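Local coordinates for probable 2-phosphosulfolactate phosphatase (Clostridium acetobutylicum, PDB 1VR0), which probably hydrolyses (2R)-O-phospho-3-sulfolactate to (2R)-3-sulfolactate and phosphate, with magnesium as cofactor, at residues L86-F91 and I111-N116; K68-Y73 and A77-E82; D129-S134 and V146-D151. All coordinates share one frame; numbering follows the deposited sequence.

Interaction 1 of 3, residues L86-F91 and I111-N116; sequences LKIEGF and IMTTTN
The phenyl ring of Phe91 meets Thr113 by its edge: the methyl CG2 of Thr113 lies near the ring plane, 4.0 Å from Phe91 CE2 and 4.1 Å from CZ. One face of the same ring belongs to its own segment, with Ile88 CB 3.8 Å above the plane and over the ring centre. The long branch of Ile88 carries on past the ring, and its CD1 comes to 4.0 Å from Thr113 CG2. One threonine methyl therefore receives both an aromatic edge and an isoleucine tip, and each of these side chains crosses Thr113 at about a right angle.

The ring lies under Ile88 because residues 88-91 form a type II beta turn, closed by Phe91 N giving a hydrogen bond of 3.0 Å to Ile88 O. Gly90 takes the third position of the turn with a positive phi of 84°. A weak bond from Lys87 NZ to Phe91 O also spans the turn. The turn leans on the end of strand 109-113, the middle strand of a three-stranded parallel sheet, while Val63 of helix 63-73 also touches Ile88.

Thr113 presents its methyl to the turn because OG1 stands anti to the backbone N (chi1 -179°), which takes the hydroxyl to Val60 O and Arg83 NH2. Directly beyond the strand, Thr115 and Asn116 line the sulfolactate pocket, and Asn116, just before helix 117-123, accepts a hydrogen bond from Tyr160 N on its OD1.

Interaction 2 of 3, residues K68-Y73 and A77-E82; sequences KKVKEY and AILGGE. With 3SL ((2R)-3-sulfolactic acid), chain E.
Glu82 OE1 is gripped twice, by hydrogen bonds to Thr115 OG1 and to Gly85 N. The carboxylate is thereby fixed beside the sulfonate of bound (2R)-3-sulfolactate, the reaction product, which Asn95 and Arg41 also bind. The chain of Glu82 is bent at chi2 (74°), which keeps its CG and carboxylate next to the ligand.

At the far end of the same segment the contact is apolar. Val70 CG2 presses into the fork of Leu79, 3.6 Å from both CG and CD2, the two side chains crossing at about a right angle. Ala77 CB fills the next place along, 4.1 Å from Tyr73 CB and equally close to Val70 O. On the helix surface, Lys69 NZ forms a salt bridge of 3.0 Å with Glu72 OE2.

The 68-73 part of helix 63-73 runs nearly antiparallel to strand 77-81, at 159°, with the segment axes 8.0 Å apart at closest; the helix is the connection of a beta-alpha-beta crossover from strand 56-59 to edge strand 77-81. The crossover skips the central strand 109-113, and Tyr73 packs on residues of both 56-59 and 109-113.

Interaction 3 of 3, residues D129-S134 and V146-D151; sequences DILIGS and VELNND
Leu148 and Asp129 carry this contact, their side chains arriving from opposite directions, with Leu131 adding a smaller patch. The two methyls of Leu148 sit against one side of the aspartate: CD2 is 3.5 Å from Asp129 OD2, and CD1 is 3.8 Å from Asp129 CB. The carboxylate thus packs along a leucine fork, an apolar neighbour that gives it no hydrogen bond. Leu131, two residues on and pointing to the same side of its strand, brings CD1 to 4.3 Å from Leu148 CD1, so the fork spans both side chains.

What the leucine cannot offer, a water does. It donates to Asp129 OD2 at 2.6 Å and accepts from Asn150 ND2 at 2.8 Å, bridging the strand to the turn after the helix. Asn150 ND2 is held as well by Asn31 O, which fixes the amide at the bridge. The chain reaches Asn150 by leaving the helix at Asn149, whose phi is positive (54°).

Strand 129-133, helix 138-148 and strand 152-156 make a beta-alpha-beta crossover in the larger mixed sheet, and the contact joins the start of the first strand to the end of the helix. Strand 33-37 lies between the two strands, its Thr33 touching Leu131, Leu148 and Asn150, while antiparallel strand 240-242 flanks 129-133 on the other side.

In the fold
Interactions 1 and 2 belong to the small parallel sheet, where strands 109-113 and 77-81 are neighbours; their centres are 10 Å apart, and a backbone bond from Ile111 N to Ile78 O joins them. Interaction 3 lies in the larger mixed sheet, its centre about 27 Å from either. Interaction 1 is buried; the other two are partly buried. Interactions 2 and 3 each pack a crossover helix against a strand, whereas interaction 1 sets a loop turn on a strand end. None has a direct hydrogen bond across its segments, but interaction 3 adds a water bridge. Only interactions 1 and 2 contribute residues to the sulfolactate pocket.

Interaction 1 of 3, residues L86-F91 and I111-N116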
loop_
_atom_site.group_PDB
_atom_site.type_symbol
_atom_site.label_atom_id
_atom_site.label_comp_id
_atom_site.label_asym_id
_atom_site.label_seq_id
_atom_site.Cartn_x
_atom_site.Cartn_y
_atom_site.Cartn_z
ATOM N N LEU A 86 23.768 -10.316 1.269
ATOM C CA LEU A 86 25.073 -10.932 1.502
ATOM C C LEU A 86 25.674 -10.566 2.876
ATOM O O LEU A 86 25.378 -9.518 3.450
ATOM C CB LEU A 86 26.050 -10.494 0.424
ATOM C CG LEU A 86 25.751 -10.925 -1.017
ATOM C CD1 LEU A 86 26.685 -10.184 -1.982
ATOM C CD2 LEU A 86 25.901 -12.441 -1.203
ATOM N N LYS A 87 26.540 -11.439 3.374
ATOM C CA LYS A 87 27.299 -11.200 4.581
ATOM C C LYS A 87 28.174 -9.971 4.382
ATOM O O LYS A 87 28.760 -9.806 3.327
ATOM C CB LYS A 87 28.200 -12.407 4.877
ATOM C CG LYS A 87 28.704 -12.491 6.303
ATOM C CD LYS A 87 29.805 -13.532 6.452
ATOM C CE LYS A 87 30.241 -13.673 7.903
ATOM N NZ LYS A 87 31.667 -14.085 7.976
ATOM N N ILE A 88 28.272 -9.126 5.402
ATOM C CA ILE A 88 29.040 -7.889 5.332
ATOM C C ILE A 88 30.495 -8.149 5.723
ATOM O O ILE A 88 30.759 -8.864 6.678
ATOM C CB ILE A 88 28.414 -6.816 6.246
ATOM C CG1 ILE A 88 26.955 -6.549 5.844
ATOM C CG2 ILE A 88 29.226 -5.535 6.197
ATOM C CD1 ILE A 88 26.092 -5.954 6.949
ATOM N N GLU A 89 31.442 -7.565 4.995
ATOM C CA GLU A 89 32.877 -7.863 5.209
ATOM C C GLU A 89 33.225 -7.544 6.662
ATOM O O GLU A 89 32.820 -6.513 7.159
ATOM C CB GLU A 89 33.787 -7.080 4.218
ATOM C CG GLU A 89 35.018 -7.820 3.715
ATOM N N GLY A 90 33.928 -8.452 7.347
ATOM C CA GLY A 90 34.315 -8.270 8.750
ATOM C C GLY A 90 33.264 -8.647 9.799
ATOM O O GLY A 90 33.547 -8.569 10.995
ATOM N N PHE A 91 32.054 -9.031 9.381
ATOM C CA PHE A 91 30.996 -9.421 10.335
ATOM C C PHE A 91 31.152 -10.882 10.715
ATOM O O PHE A 91 31.887 -11.616 10.070
ATOM C CB PHE A 91 29.576 -9.175 9.757
ATOM C CG PHE A 91 29.061 -7.764 9.934
ATOM C CD1 PHE A 91 29.922 -6.668 9.947
ATOM C CD2 PHE A 91 27.720 -7.538 10.085
ATOM C CE1 PHE A 91 29.438 -5.373 10.114
ATOM C CE2 PHE A 91 27.222 -6.232 10.262
ATOM C CZ PHE A 91 28.092 -5.156 10.277
ATOM N N ILE A 111 24.682 -7.219 17.410
ATOM C CA ILE A 111 24.621 -5.952 16.718
ATOM C C ILE A 111 24.269 -6.279 15.260
ATOM O O ILE A 111 24.981 -7.011 14.586
ATOM C CB ILE A 111 25.959 -5.207 16.732
ATOM C CG1 ILE A 111 26.590 -5.134 18.132
ATOM C CG2 ILE A 111 25.805 -3.818 16.177
ATOM C CD1 ILE A 111 25.702 -4.618 19.245
HETATM N N MSE A 112 23.157 -5.753 14.768
HETATM C CA MSE A 112 22.841 -5.946 13.363
HETATM C C MSE A 112 22.331 -4.750 12.606
HETATM O O MSE A 112 21.698 -3.849 13.158
HETATM C CB MSE A 112 21.871 -7.108 13.148
HETATM C CG MSE A 112 20.694 -7.205 14.066
HETATM SE SE MSE A 112 19.337 -8.598 13.462
HETATM C CE MSE A 112 20.573 -9.869 12.305
ATOM N N THR A 113 22.631 -4.779 11.317
ATOM C CA THR A 113 22.160 -3.800 10.385
ATOM C C THR A 113 21.755 -4.558 9.132
ATOM O O THR A 113 22.485 -5.445 8.672
ATOM C CB THR A 113 23.231 -2.735 10.099
ATOM O OG1 THR A 113 22.701 -1.788 9.178
ATOM C CG2 THR A 113 24.527 -3.324 9.541
ATOM N N THR A 114 20.570 -4.244 8.612
ATOM C CA THR A 114 20.047 -4.902 7.417
ATOM C C THR A 114 19.463 -3.909 6.428
ATOM O O THR A 114 19.317 -2.711 6.718
ATOM C CB THR A 114 18.978 -6.006 7.737
ATOM O OG1 THR A 114 17.755 -5.426 8.196
ATOM C CG2 THR A 114 19.464 -6.988 8.764
ATOM N N THR A 115 19.154 -4.427 5.243
ATOM C CA THR A 115 18.688 -3.628 4.119
ATOM C C THR A 115 17.313 -2.965 4.418
ATOM O O THR A 115 17.166 -1.775 4.196
ATOM C CB THR A 115 18.666 -4.502 2.804
ATOM O OG1 THR A 115 20.010 -4.816 2.364
ATOM C CG2 THR A 115 17.930 -3.775 1.674
ATOM N N ASN A 116 16.374 -3.726 4.999
ATOM C CA ASN A 116 14.982 -3.291 5.225
ATOM C C ASN A 116 14.496 -3.294 6.699
ATOM O O ASN A 116 14.102 -2.234 7.255
ATOM C CB ASN A 116 14.087 -4.197 4.398
ATOM C CG ASN A 116 14.481 -4.180 2.940
ATOM O OD1 ASN A 116 14.684 -3.100 2.366
ATOM N ND2 ASN A 116 14.647 -5.364 2.344
#

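Interaction 2 of 3, residues K68-Y73 and A77-E82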
loop_
_atom_site.group_PDB
_atom_site.type_symbol
_atom_site.label_atom_id
_atom_site.label_comp_id
_atom_site.label_asym_id
_atom_site.label_seq_id
_atom_site.Cartn_x
_atom_site.Cartn_y
_atom_site.Cartn_z
ATOM N N LYS A 68 31.068 0.565 15.940
ATOM C CA LYS A 68 31.175 1.385 17.128
ATOM C C LYS A 68 30.425 0.712 18.299
ATOM O O LYS A 68 30.937 0.640 19.423
ATOM C CB LYS A 68 30.619 2.781 16.795
ATOM C CG LYS A 68 30.800 3.876 17.851
ATOM C CD LYS A 68 29.611 4.892 17.809
ATOM C CE LYS A 68 29.924 6.212 18.563
ATOM N NZ LYS A 68 28.876 7.240 18.280
ATOM N N LYS A 69 29.241 0.178 18.017
ATOM C CA LYS A 69 28.442 -0.518 19.027
ATOM C C LYS A 69 29.123 -1.767 19.626
ATOM O O LYS A 69 28.952 -2.056 20.810
ATOM C CB LYS A 69 27.073 -0.914 18.457
ATOM C CG LYS A 69 26.001 0.208 18.398
ATOM C CD LYS A 69 25.928 1.006 19.700
ATOM C CE LYS A 69 24.591 1.735 19.900
ATOM N NZ LYS A 69 24.490 2.244 21.322
ATOM N N VAL A 70 29.892 -2.500 18.821
ATOM C CA VAL A 70 30.708 -3.619 19.335
ATOM C C VAL A 70 31.594 -3.218 20.516
ATOM O O VAL A 70 31.653 -3.915 21.531
ATOM C CB VAL A 70 31.652 -4.187 18.253
ATOM C CG1 VAL A 70 32.827 -4.975 18.898
ATOM C CG2 VAL A 70 30.880 -5.047 17.276
ATOM N N LYS A 71 32.305 -2.112 20.360
ATOM C CA LYS A 71 33.202 -1.644 21.399
ATOM C C LYS A 71 32.427 -1.380 22.689
ATOM O O LYS A 71 32.930 -1.618 23.758
ATOM C CB LYS A 71 33.973 -0.382 20.945
ATOM N N GLU A 72 31.190 -0.918 22.584
ATOM C CA GLU A 72 30.367 -0.619 23.757
ATOM C C GLU A 72 29.912 -1.838 24.540
ATOM O O GLU A 72 29.783 -1.762 25.754
ATOM C CB GLU A 72 29.104 0.120 23.352
ATOM C CG GLU A 72 29.288 1.588 23.125
ATOM C CD GLU A 72 28.026 2.214 22.562
ATOM O OE1 GLU A 72 28.178 3.040 21.608
ATOM O OE2 GLU A 72 26.900 1.847 23.053
ATOM N N TYR A 73 29.618 -2.930 23.844
ATOM C CA TYR A 73 29.143 -4.144 24.485
ATOM C C TYR A 73 30.234 -5.198 24.710
ATOM O O TYR A 73 29.929 -6.258 25.194
ATOM C CB TYR A 73 27.959 -4.736 23.717
ATOM C CG TYR A 73 26.713 -3.880 23.763
ATOM C CD1 TYR A 73 25.810 -3.975 24.820
ATOM C CD2 TYR A 73 26.438 -2.960 22.741
ATOM C CE1 TYR A 73 24.657 -3.177 24.868
ATOM C CE2 TYR A 73 25.310 -2.157 22.772
ATOM C CZ TYR A 73 24.405 -2.265 23.839
ATOM O OH TYR A 73 23.267 -1.469 23.847
ATOM N N ALA A 77 29.662 -9.296 22.325
ATOM C CA ALA A 77 29.013 -8.724 21.153
ATOM C C ALA A 77 29.351 -9.532 19.931
ATOM O O ALA A 77 30.469 -9.964 19.802
ATOM C CB ALA A 77 29.474 -7.295 20.949
ATOM N N ILE A 78 28.385 -9.734 19.049
ATOM C CA ILE A 78 28.626 -10.306 17.735
ATOM C C ILE A 78 27.984 -9.431 16.641
ATOM O O ILE A 78 27.013 -8.711 16.899
ATOM C CB ILE A 78 28.092 -11.753 17.637
ATOM C CG1 ILE A 78 26.606 -11.836 18.006
ATOM C CG2 ILE A 78 28.884 -12.685 18.557
ATOM C CD1 ILE A 78 26.024 -13.241 17.863
ATOM N N LEU A 79 28.531 -9.508 15.429
ATOM C CA LEU A 79 28.082 -8.697 14.286
ATOM C C LEU A 79 27.362 -9.543 13.239
ATOM O O LEU A 79 27.944 -10.454 12.660
ATOM C CB LEU A 79 29.292 -8.028 13.617
ATOM C CG LEU A 79 29.914 -6.828 14.327
ATOM C CD1 LEU A 79 31.242 -6.498 13.725
ATOM C CD2 LEU A 79 28.999 -5.619 14.251
ATOM N N GLY A 80 26.113 -9.211 12.968
ATOM C CA GLY A 80 25.350 -9.868 11.894
ATOM C C GLY A 80 24.478 -8.930 11.070
ATOM O O GLY A 80 24.423 -7.738 11.328
ATOM N N GLY A 81 23.793 -9.501 10.082
ATOM C CA GLY A 81 22.947 -8.758 9.128
ATOM C C GLY A 81 23.391 -8.945 7.692
ATOM O O GLY A 81 24.019 -9.931 7.343
ATOM N N GLU A 82 23.065 -7.976 6.847
ATOM C CA GLU A 82 23.428 -8.062 5.414
ATOM C C GLU A 82 23.333 -6.753 4.660
ATOM O O GLU A 82 22.632 -5.818 5.074
ATOM C CB GLU A 82 22.533 -9.074 4.691
ATOM C CG GLU A 82 21.039 -8.869 4.921
ATOM C CD GLU A 82 20.405 -7.660 4.169
ATOM O OE1 GLU A 82 20.921 -7.192 3.137
ATOM O OE2 GLU A 82 19.346 -7.172 4.600
HETATM O O11 3SL E . 17.887 -7.674 -0.440
HETATM C C1 3SL E . 18.004 -8.777 0.130
HETATM O O12 3SL E . 18.130 -9.884 -0.452
HETATM C C2 3SL E . 17.992 -8.747 1.612
HETATM O O2 3SL E . 16.999 -7.802 2.002
HETATM C C3 3SL E . 17.714 -10.155 2.098
HETATM S S 3SL E . 17.428 -10.199 3.734
HETATM O O3S 3SL E . 18.644 -10.642 4.439
HETATM O O1S 3SL E . 16.744 -8.978 4.278
HETATM O O2S 3SL E . 16.529 -11.332 3.984
#

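Interaction 3 of 3, residues D129-S134 and V146-D151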
loop_
_atom_site.group_PDB
_atom_site.type_symbol
_atom_site.label_atom_id
_atom_site.label_comp_id
_atom_site.label_asym_id
_atom_site.label_seq_id
_atom_site.Cartn_x
_atom_site.Cartn_y
_atom_site.Cartn_z
ATOM N N ASP A 129 4.435 0.544 21.945
ATOM C CA ASP A 129 5.137 -0.731 22.013
ATOM C C ASP A 129 5.538 -1.109 20.628
ATOM O O ASP A 129 4.681 -1.119 19.762
ATOM C CB ASP A 129 4.224 -1.827 22.551
ATOM C CG ASP A 129 3.874 -1.627 24.013
ATOM O OD1 ASP A 129 4.770 -1.825 24.847
ATOM O OD2 ASP A 129 2.700 -1.273 24.329
ATOM N N ILE A 130 6.823 -1.413 20.418
ATOM C CA ILE A 130 7.284 -1.980 19.151
ATOM C C ILE A 130 7.525 -3.491 19.283
ATOM O O ILE A 130 8.455 -3.919 19.952
ATOM C CB ILE A 130 8.591 -1.354 18.637
ATOM C CG1 ILE A 130 8.439 0.147 18.395
ATOM C CG2 ILE A 130 9.035 -2.078 17.339
ATOM C CD1 ILE A 130 8.835 0.975 19.541
ATOM N N LEU A 131 6.706 -4.281 18.613
ATOM C CA LEU A 131 6.842 -5.735 18.598
ATOM C C LEU A 131 7.539 -6.223 17.357
ATOM O O LEU A 131 7.441 -5.622 16.305
ATOM C CB LEU A 131 5.464 -6.395 18.645
ATOM C CG LEU A 131 4.561 -5.981 19.807
ATOM C CD1 LEU A 131 3.235 -6.738 19.726
ATOM C CD2 LEU A 131 5.234 -6.223 21.175
ATOM N N ILE A 132 8.231 -7.341 17.463
ATOM C CA ILE A 132 8.905 -7.901 16.306
ATOM C C ILE A 132 8.143 -9.125 15.886
ATOM O O ILE A 132 7.985 -10.035 16.675
ATOM C CB ILE A 132 10.350 -8.303 16.616
ATOM C CG1 ILE A 132 11.149 -7.090 17.125
ATOM C CG2 ILE A 132 10.971 -8.904 15.393
ATOM C CD1 ILE A 132 11.095 -5.844 16.217
ATOM N N GLY A 133 7.670 -9.138 14.641
ATOM C CA GLY A 133 6.829 -10.216 14.166
ATOM C C GLY A 133 7.327 -10.892 12.916
ATOM O O GLY A 133 8.077 -10.325 12.123
ATOM N N SER A 134 6.897 -12.134 12.755
ATOM C CA SER A 134 7.323 -12.976 11.641
ATOM C C SER A 134 6.309 -14.081 11.561
ATOM O O SER A 134 5.456 -14.221 12.464
ATOM C CB SER A 134 8.712 -13.554 11.932
ATOM O OG SER A 134 8.720 -14.389 13.104
ATOM N N VAL A 146 -3.373 -8.547 21.702
ATOM C CA VAL A 146 -4.621 -8.541 22.466
ATOM C C VAL A 146 -4.366 -8.102 23.904
ATOM O O VAL A 146 -5.090 -7.275 24.428
ATOM C CB VAL A 146 -5.281 -9.931 22.432
ATOM C CG1 VAL A 146 -6.479 -10.026 23.372
ATOM C CG2 VAL A 146 -5.683 -10.269 21.009
ATOM N N GLU A 147 -3.325 -8.644 24.525
ATOM C CA GLU A 147 -2.961 -8.287 25.907
ATOM C C GLU A 147 -2.688 -6.793 26.014
ATOM O O GLU A 147 -3.121 -6.163 26.958
ATOM C CB GLU A 147 -1.717 -9.065 26.363
ATOM C CG GLU A 147 -1.401 -8.970 27.859
ATOM C CD GLU A 147 0.021 -8.402 28.181
ATOM O OE1 GLU A 147 0.928 -8.434 27.316
ATOM O OE2 GLU A 147 0.235 -7.906 29.314
ATOM N N LEU A 148 -1.970 -6.236 25.032
ATOM C CA LEU A 148 -1.581 -4.827 25.060
ATOM C C LEU A 148 -2.780 -3.904 24.922
ATOM O O LEU A 148 -2.739 -2.741 25.345
ATOM C CB LEU A 148 -0.578 -4.533 23.961
ATOM C CG LEU A 148 0.853 -4.928 24.248
ATOM C CD1 LEU A 148 1.651 -4.555 23.076
ATOM C CD2 LEU A 148 1.383 -4.260 25.526
ATOM N N ASN A 149 -3.836 -4.430 24.310
ATOM C CA ASN A 149 -5.154 -3.781 24.280
ATOM C C ASN A 149 -5.162 -2.330 23.767
ATOM O O ASN A 149 -5.885 -1.479 24.308
ATOM C CB ASN A 149 -5.810 -3.826 25.650
ATOM C CG ASN A 149 -7.307 -3.548 25.573
ATOM O OD1 ASN A 149 -7.969 -3.910 24.588
ATOM N ND2 ASN A 149 -7.832 -2.898 26.583
ATOM N N ASN A 150 -4.370 -2.080 22.728
ATOM C CA ASN A 150 -4.173 -0.769 22.161
ATOM C C ASN A 150 -4.366 -0.924 20.650
ATOM O O ASN A 150 -4.250 -2.037 20.118
ATOM C CB ASN A 150 -2.733 -0.347 22.472
ATOM C CG ASN A 150 -2.417 1.096 22.109
ATOM O OD1 ASN A 150 -3.301 1.914 21.910
ATOM N ND2 ASN A 150 -1.129 1.414 22.074
ATOM N N ASP A 151 -4.629 0.178 19.954
ATOM C CA ASP A 151 -4.717 0.137 18.511
ATOM C C ASP A 151 -3.364 -0.291 17.904
ATOM O O ASP A 151 -2.305 -0.084 18.484
ATOM C CB ASP A 151 -5.107 1.487 17.918
ATOM C CG ASP A 151 -6.490 1.976 18.358
ATOM O OD1 ASP A 151 -7.449 1.184 18.603
ATOM O OD2 ASP A 151 -6.600 3.220 18.434
HETATM O O HOH W 1 0.610 -0.587 22.932
#